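Local coordinates for protein imidazolonepropionase (Unidentified, PDB 2OOF) that catalyses the hydrolytic opening of the ring of 4-imidazolone-5-propanoate to N-formimidoyl-L-glutamate, the third step of histidine degradation, at residues 72-77 with 317-322; 64-69 with 349-354. All coordinates share one frame; numbering follows the deposited sequence.

Interaction 1. Residues 72-77 with 317-322. With FE (Fe (III) ion), chain B.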
loop_
_atom_site.group_PDB
_atom_site.type_symbol
_atom_site.label_atom_id
_atom_site.label_comp_id
_atom_site.label_asym_id
_atom_site.label_seq_id
_atom_site.Cartn_x
_atom_site.Cartn_y
_atom_site.Cartn_z
ATOM N N HIS A 72 1.255 -0.606 0.474
ATOM C CA HIS A 72 2.543 -1.019 1.012
ATOM C C HIS A 72 3.501 0.148 1.286
ATOM O O HIS A 72 4.359 0.463 0.453
ATOM C CB HIS A 72 3.182 -2.011 0.033
ATOM C CG HIS A 72 4.461 -2.615 0.522
ATOM N ND1 HIS A 72 4.631 -3.975 0.666
ATOM C CD2 HIS A 72 5.631 -2.047 0.905
ATOM C CE1 HIS A 72 5.847 -4.219 1.118
ATOM N NE2 HIS A 72 6.474 -3.067 1.273
ATOM N N THR A 73 3.366 0.786 2.448
ATOM C CA THR A 73 4.255 1.889 2.778
ATOM C C THR A 73 4.837 1.808 4.182
ATOM O O THR A 73 4.316 1.102 5.050
ATOM C CB THR A 73 3.559 3.283 2.633
ATOM O OG1 THR A 73 2.825 3.587 3.824
ATOM C CG2 THR A 73 2.605 3.298 1.436
ATOM N N HIS A 74 5.951 2.514 4.367
ATOM C CA HIS A 74 6.640 2.642 5.652
ATOM C C HIS A 74 6.810 4.162 5.760
ATOM O O HIS A 74 7.904 4.652 6.062
ATOM C CB HIS A 74 8.054 2.043 5.648
ATOM C CG HIS A 74 8.135 0.618 5.206
ATOM N ND1 HIS A 74 7.878 0.220 3.907
ATOM C CD2 HIS A 74 8.534 -0.497 5.863
ATOM C CE1 HIS A 74 8.119 -1.070 3.788
ATOM N NE2 HIS A 74 8.520 -1.531 4.962
ATOM N N LEU A 75 5.742 4.913 5.507
ATOM C CA LEU A 75 5.861 6.362 5.554
ATOM C C LEU A 75 6.040 6.975 6.948
ATOM O O LEU A 75 6.215 8.188 7.076
ATOM C CB LEU A 75 4.682 7.013 4.816
ATOM C CG LEU A 75 3.279 6.929 5.408
ATOM C CD1 LEU A 75 3.168 7.892 6.581
ATOM C CD2 LEU A 75 2.250 7.288 4.339
ATOM N N ILE A 76 5.991 6.153 7.990
ATOM C CA ILE A 76 6.206 6.657 9.342
ATOM C C ILE A 76 7.639 6.327 9.723
ATOM O O ILE A 76 8.024 5.161 9.727
ATOM C CB ILE A 76 5.270 5.987 10.374
ATOM C CG1 ILE A 76 3.824 6.454 10.149
ATOM C CG2 ILE A 76 5.747 6.309 11.801
ATOM C CD1 ILE A 76 2.805 5.810 11.077
ATOM N N PHE A 77 8.429 7.339 10.049
ATOM C CA PHE A 77 9.813 7.103 10.426
ATOM C C PHE A 77 10.459 8.444 10.699
ATOM O O PHE A 77 9.955 9.469 10.248
ATOM C CB PHE A 77 10.557 6.404 9.275
ATOM C CG PHE A 77 10.630 7.230 8.006
ATOM C CD1 PHE A 77 11.579 8.251 7.877
ATOM C CD2 PHE A 77 9.721 7.030 6.957
ATOM C CE1 PHE A 77 11.621 9.066 6.723
ATOM C CE2 PHE A 77 9.766 7.852 5.791
ATOM C CZ PHE A 77 10.713 8.859 5.688
ATOM N N ASP A 317 5.966 1.743 -1.752
ATOM C CA ASP A 317 6.954 1.199 -0.822
ATOM C C ASP A 317 7.750 2.331 -0.164
ATOM O O ASP A 317 8.925 2.175 0.169
ATOM C CB ASP A 317 7.913 0.228 -1.528
ATOM C CG ASP A 317 8.797 -0.532 -0.539
ATOM O OD1 ASP A 317 8.332 -0.747 0.597
ATOM O OD2 ASP A 317 9.939 -0.916 -0.881
ATOM N N ILE A 318 7.093 3.476 0.014
ATOM C CA ILE A 318 7.728 4.629 0.635
ATOM C C ILE A 318 8.462 4.179 1.882
ATOM O O ILE A 318 7.859 3.615 2.791
ATOM C CB ILE A 318 6.693 5.700 1.082
ATOM C CG1 ILE A 318 5.907 6.218 -0.120
ATOM C CG2 ILE A 318 7.411 6.864 1.781
ATOM C CD1 ILE A 318 4.713 7.051 0.265
ATOM N N ASN A 319 9.766 4.410 1.913
ATOM C CA ASN A 319 10.560 4.058 3.081
ATOM C C ASN A 319 11.930 4.731 2.988
ATOM O O ASN A 319 12.497 4.874 1.897
ATOM C CB ASN A 319 10.664 2.537 3.222
ATOM C CG ASN A 319 11.747 1.945 2.380
ATOM O OD1 ASN A 319 12.929 2.063 2.704
ATOM N ND2 ASN A 319 11.357 1.300 1.286
ATOM N N PRO A 320 12.475 5.148 4.142
ATOM C CA PRO A 320 13.759 5.836 4.312
ATOM C C PRO A 320 15.018 5.286 3.650
ATOM O O PRO A 320 15.862 6.061 3.220
ATOM C CB PRO A 320 13.894 5.949 5.836
ATOM C CG PRO A 320 13.203 4.747 6.326
ATOM C CD PRO A 320 11.961 4.696 5.446
ATOM N N GLY A 321 15.150 3.969 3.535
ATOM C CA GLY A 321 16.360 3.424 2.930
ATOM C C GLY A 321 16.283 2.813 1.545
ATOM O O GLY A 321 17.284 2.773 0.827
ATOM N N THR A 322 15.096 2.373 1.156
ATOM C CA THR A 322 14.910 1.701 -0.121
ATOM C C THR A 322 14.108 2.420 -1.203
ATOM O O THR A 322 14.435 2.306 -2.383
ATOM C CB THR A 322 14.296 0.308 0.137
ATOM O OG1 THR A 322 15.344 -0.665 0.149
ATOM C CG2 THR A 322 13.270 -0.045 -0.904
HETATM FE FE FE B . 8.417 -2.494 2.317
HETATM O O HOH W 1 10.577 -2.742 1.310
#
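H72 and D317 meet at an iron(III) ion, which H72 NE2 binds at 2.3 Å and D317 OD1 at 2.5 Å. Both side chains have CG anti to the backbone N (chi1 -175° and -170°), swinging NE2 and OD1 onto the same ion, with the carboxylate turned 77° from the imidazole plane. A metal-bound water donates to the other carboxylate oxygen, D317 OD2, at 2.9 Å; H242 also reaches the iron.

One backbone hydrogen bond joins the segments, H74 N to I318 O at 2.7 Å. N319 braces its own loop: ND2 donates to the backbone O of D317, holding the metal ligand's main chain, while OD1 accepts from T322 N at 2.7 Å in an Asx motif.

Apolar contacts lie farther from the metal. P320 CD sits over one face of the F77 ring, 3.9 Å from its centroid, a CH-pi contact; R126 makes a cation-pi contact with this ring. With a serine in place of F77, P320 would probably lose the surface it rests on, and R126 its aromatic partner.

The HxH motif at the first barrel strand's end and the aspartate after the last, with H242, form the amidohydrolase TIM-barrel metal site.

Interaction 2. Residues 64-69 with 349-354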
loop_
_atom_site.group_PDB
_atom_site.type_symbol
_atom_site.label_atom_id
_atom_site.label_comp_id
_atom_site.label_asym_id
_atom_site.label_seq_id
_atom_site.Cartn_x
_atom_site.Cartn_y
_atom_site.Cartn_z
ATOM N N VAL A 64 -14.235 10.224 -13.820
ATOM C CA VAL A 64 -14.310 9.895 -12.405
ATOM C C VAL A 64 -13.812 8.466 -12.250
ATOM O O VAL A 64 -14.156 7.586 -13.046
ATOM C CB VAL A 64 -15.745 9.997 -11.844
ATOM C CG1 VAL A 64 -16.650 8.974 -12.507
ATOM C CG2 VAL A 64 -15.723 9.763 -10.340
ATOM N N THR A 65 -12.978 8.238 -11.239
ATOM C CA THR A 65 -12.424 6.906 -10.989
ATOM C C THR A 65 -12.486 6.621 -9.502
ATOM O O THR A 65 -12.722 7.524 -8.703
ATOM C CB THR A 65 -10.925 6.817 -11.361
ATOM O OG1 THR A 65 -10.169 7.600 -10.429
ATOM C CG2 THR A 65 -10.667 7.320 -12.773
ATOM N N PRO A 66 -12.296 5.351 -9.111
ATOM C CA PRO A 66 -12.335 5.089 -7.672
ATOM C C PRO A 66 -11.090 5.729 -7.068
ATOM O O PRO A 66 -10.142 6.047 -7.799
ATOM C CB PRO A 66 -12.321 3.558 -7.576
ATOM C CG PRO A 66 -11.855 3.089 -8.916
ATOM C CD PRO A 66 -12.365 4.105 -9.890
ATOM N N GLY A 67 -11.100 5.955 -5.756
ATOM C CA GLY A 67 -9.943 6.557 -5.116
ATOM C C GLY A 67 -8.746 5.632 -5.241
ATOM O O GLY A 67 -8.919 4.415 -5.318
ATOM N N LEU A 68 -7.538 6.191 -5.274
ATOM C CA LEU A 68 -6.337 5.368 -5.396
ATOM C C LEU A 68 -5.959 4.770 -4.049
ATOM O O LEU A 68 -6.239 5.350 -2.992
ATOM C CB LEU A 68 -5.183 6.195 -5.968
ATOM C CG LEU A 68 -5.530 6.908 -7.287
ATOM C CD1 LEU A 68 -4.254 7.444 -7.923
ATOM C CD2 LEU A 68 -6.224 5.952 -8.245
ATOM N N ILE A 69 -5.309 3.613 -4.094
ATOM C CA ILE A 69 -4.934 2.889 -2.887
ATOM C C ILE A 69 -3.494 2.409 -2.963
ATOM O O ILE A 69 -3.135 1.723 -3.917
ATOM C CB ILE A 69 -5.820 1.608 -2.732
ATOM C CG1 ILE A 69 -7.302 1.971 -2.843
ATOM C CG2 ILE A 69 -5.528 0.909 -1.397
ATOM C CD1 ILE A 69 -8.229 0.766 -2.869
ATOM N N GLY A 349 -3.985 -2.033 -10.578
ATOM C CA GLY A 349 -3.040 -2.338 -9.514
ATOM C C GLY A 349 -3.142 -1.424 -8.299
ATOM O O GLY A 349 -2.765 -1.816 -7.188
ATOM N N VAL A 350 -3.652 -0.209 -8.498
ATOM C CA VAL A 350 -3.792 0.742 -7.398
ATOM C C VAL A 350 -5.246 0.953 -6.968
ATOM O O VAL A 350 -5.546 1.854 -6.183
ATOM C CB VAL A 350 -3.152 2.115 -7.743
ATOM C CG1 VAL A 350 -1.672 1.921 -8.058
ATOM C CG2 VAL A 350 -3.875 2.771 -8.926
ATOM N N THR A 351 -6.147 0.130 -7.496
ATOM C CA THR A 351 -7.551 0.217 -7.118
ATOM C C THR A 351 -8.034 -1.172 -6.724
ATOM O O THR A 351 -7.832 -1.601 -5.588
ATOM C CB THR A 351 -8.468 0.769 -8.268
ATOM O OG1 THR A 351 -8.268 0.010 -9.473
ATOM C CG2 THR A 351 -8.198 2.256 -8.510
ATOM N N ARG A 352 -8.641 -1.869 -7.681
ATOM C CA ARG A 352 -9.184 -3.205 -7.477
ATOM C C ARG A 352 -8.250 -4.191 -6.770
ATOM O O ARG A 352 -8.594 -4.749 -5.729
ATOM C CB ARG A 352 -9.614 -3.787 -8.829
ATOM C CG ARG A 352 -10.577 -4.939 -8.706
ATOM C CD ARG A 352 -11.355 -5.172 -10.003
ATOM N NE ARG A 352 -10.531 -5.728 -11.069
ATOM C CZ ARG A 352 -10.233 -5.092 -12.195
ATOM N NH1 ARG A 352 -10.684 -3.866 -12.412
ATOM N NH2 ARG A 352 -9.495 -5.693 -13.116
ATOM N N HIS A 353 -7.068 -4.405 -7.342
ATOM C CA HIS A 353 -6.099 -5.339 -6.774
ATOM C C HIS A 353 -5.481 -4.857 -5.459
ATOM O O HIS A 353 -5.186 -5.666 -4.579
ATOM C CB HIS A 353 -5.022 -5.637 -7.811
ATOM C CG HIS A 353 -5.574 -6.216 -9.078
ATOM N ND1 HIS A 353 -4.938 -6.098 -10.296
ATOM C CD2 HIS A 353 -6.721 -6.896 -9.318
ATOM C CE1 HIS A 353 -5.672 -6.674 -11.230
ATOM N NE2 HIS A 353 -6.758 -7.166 -10.663
ATOM N N ALA A 354 -5.292 -3.548 -5.326
ATOM C CA ALA A 354 -4.733 -2.987 -4.098
ATOM C C ALA A 354 -5.761 -3.160 -2.980
ATOM O O ALA A 354 -5.407 -3.433 -1.834
ATOM C CB ALA A 354 -4.404 -1.509 -4.289
#
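I69 has CG1 anti to its carbonyl carbon (chi1 -52°) and an extended chain beyond, which carries CD1 to 3.6 Å from T351 O, while CB stays close to A354. T351 has OG1 between its backbone N and carbonyl carbon (chi1 53°), which leaves CG2 anti to the carbonyl carbon; this methyl thereby faces the other segment and meets P66 CG at 3.8 Å, the two side chains crossing at about a right angle. The hydroxyl of T351 is engaged by M347 O of the preceding helix and makes no capping bond at the N-cap position it occupies.

The polar link is a backbone hydrogen bond from I69 N to V350 O, 2.7 Å long with an N-H...O angle of 142°. It ties strand 63-73 to the turn between helices 343-349 and 352-357. In this TIM-barrel amidohydrolase, that strand leads to the metal-binding histidines H72, at its end, and H74, just beyond, and the contact fastens its earlier part to the helical region that follows the last barrel strand.

Apolar contacts flank the bond. L68 and V350 run alongside each other, with L68 CD2 4.0 Å from V350 CG2; both also touch L328 and M332 of helix 328-339, which extends this apolar cluster beyond the two segments. Past the bond, the methyl of A354 approaches I69 CB to 3.8 Å, setting the first turn of helix 352-357 directly against the strand. The same methyl, A354 CB, also packs on the backbone carbonyl, 3.5 Å from I69 O.

Overall arrangement
Both contacts are buried and both use strand 63-73, with their centres about 20 Å apart. Interaction 2 takes the earlier part of the strand and interaction 1 its end and the loop beyond. The chain between the segments of interaction 2 contains both segments of interaction 1. Each has one backbone hydrogen bond between its segments, but the side-chain chemistry differs with position: residues 72-77 and 317-322 bring metal ligands, a water and a substrate-site loop together, whereas 64-69 and 349-354 meet through aliphatic groups. The larger area, 411 against 304 Å², belongs to interaction 1, whose F77 and P320, away from the iron, are partly exposed; all touching residues of interaction 2 are buried.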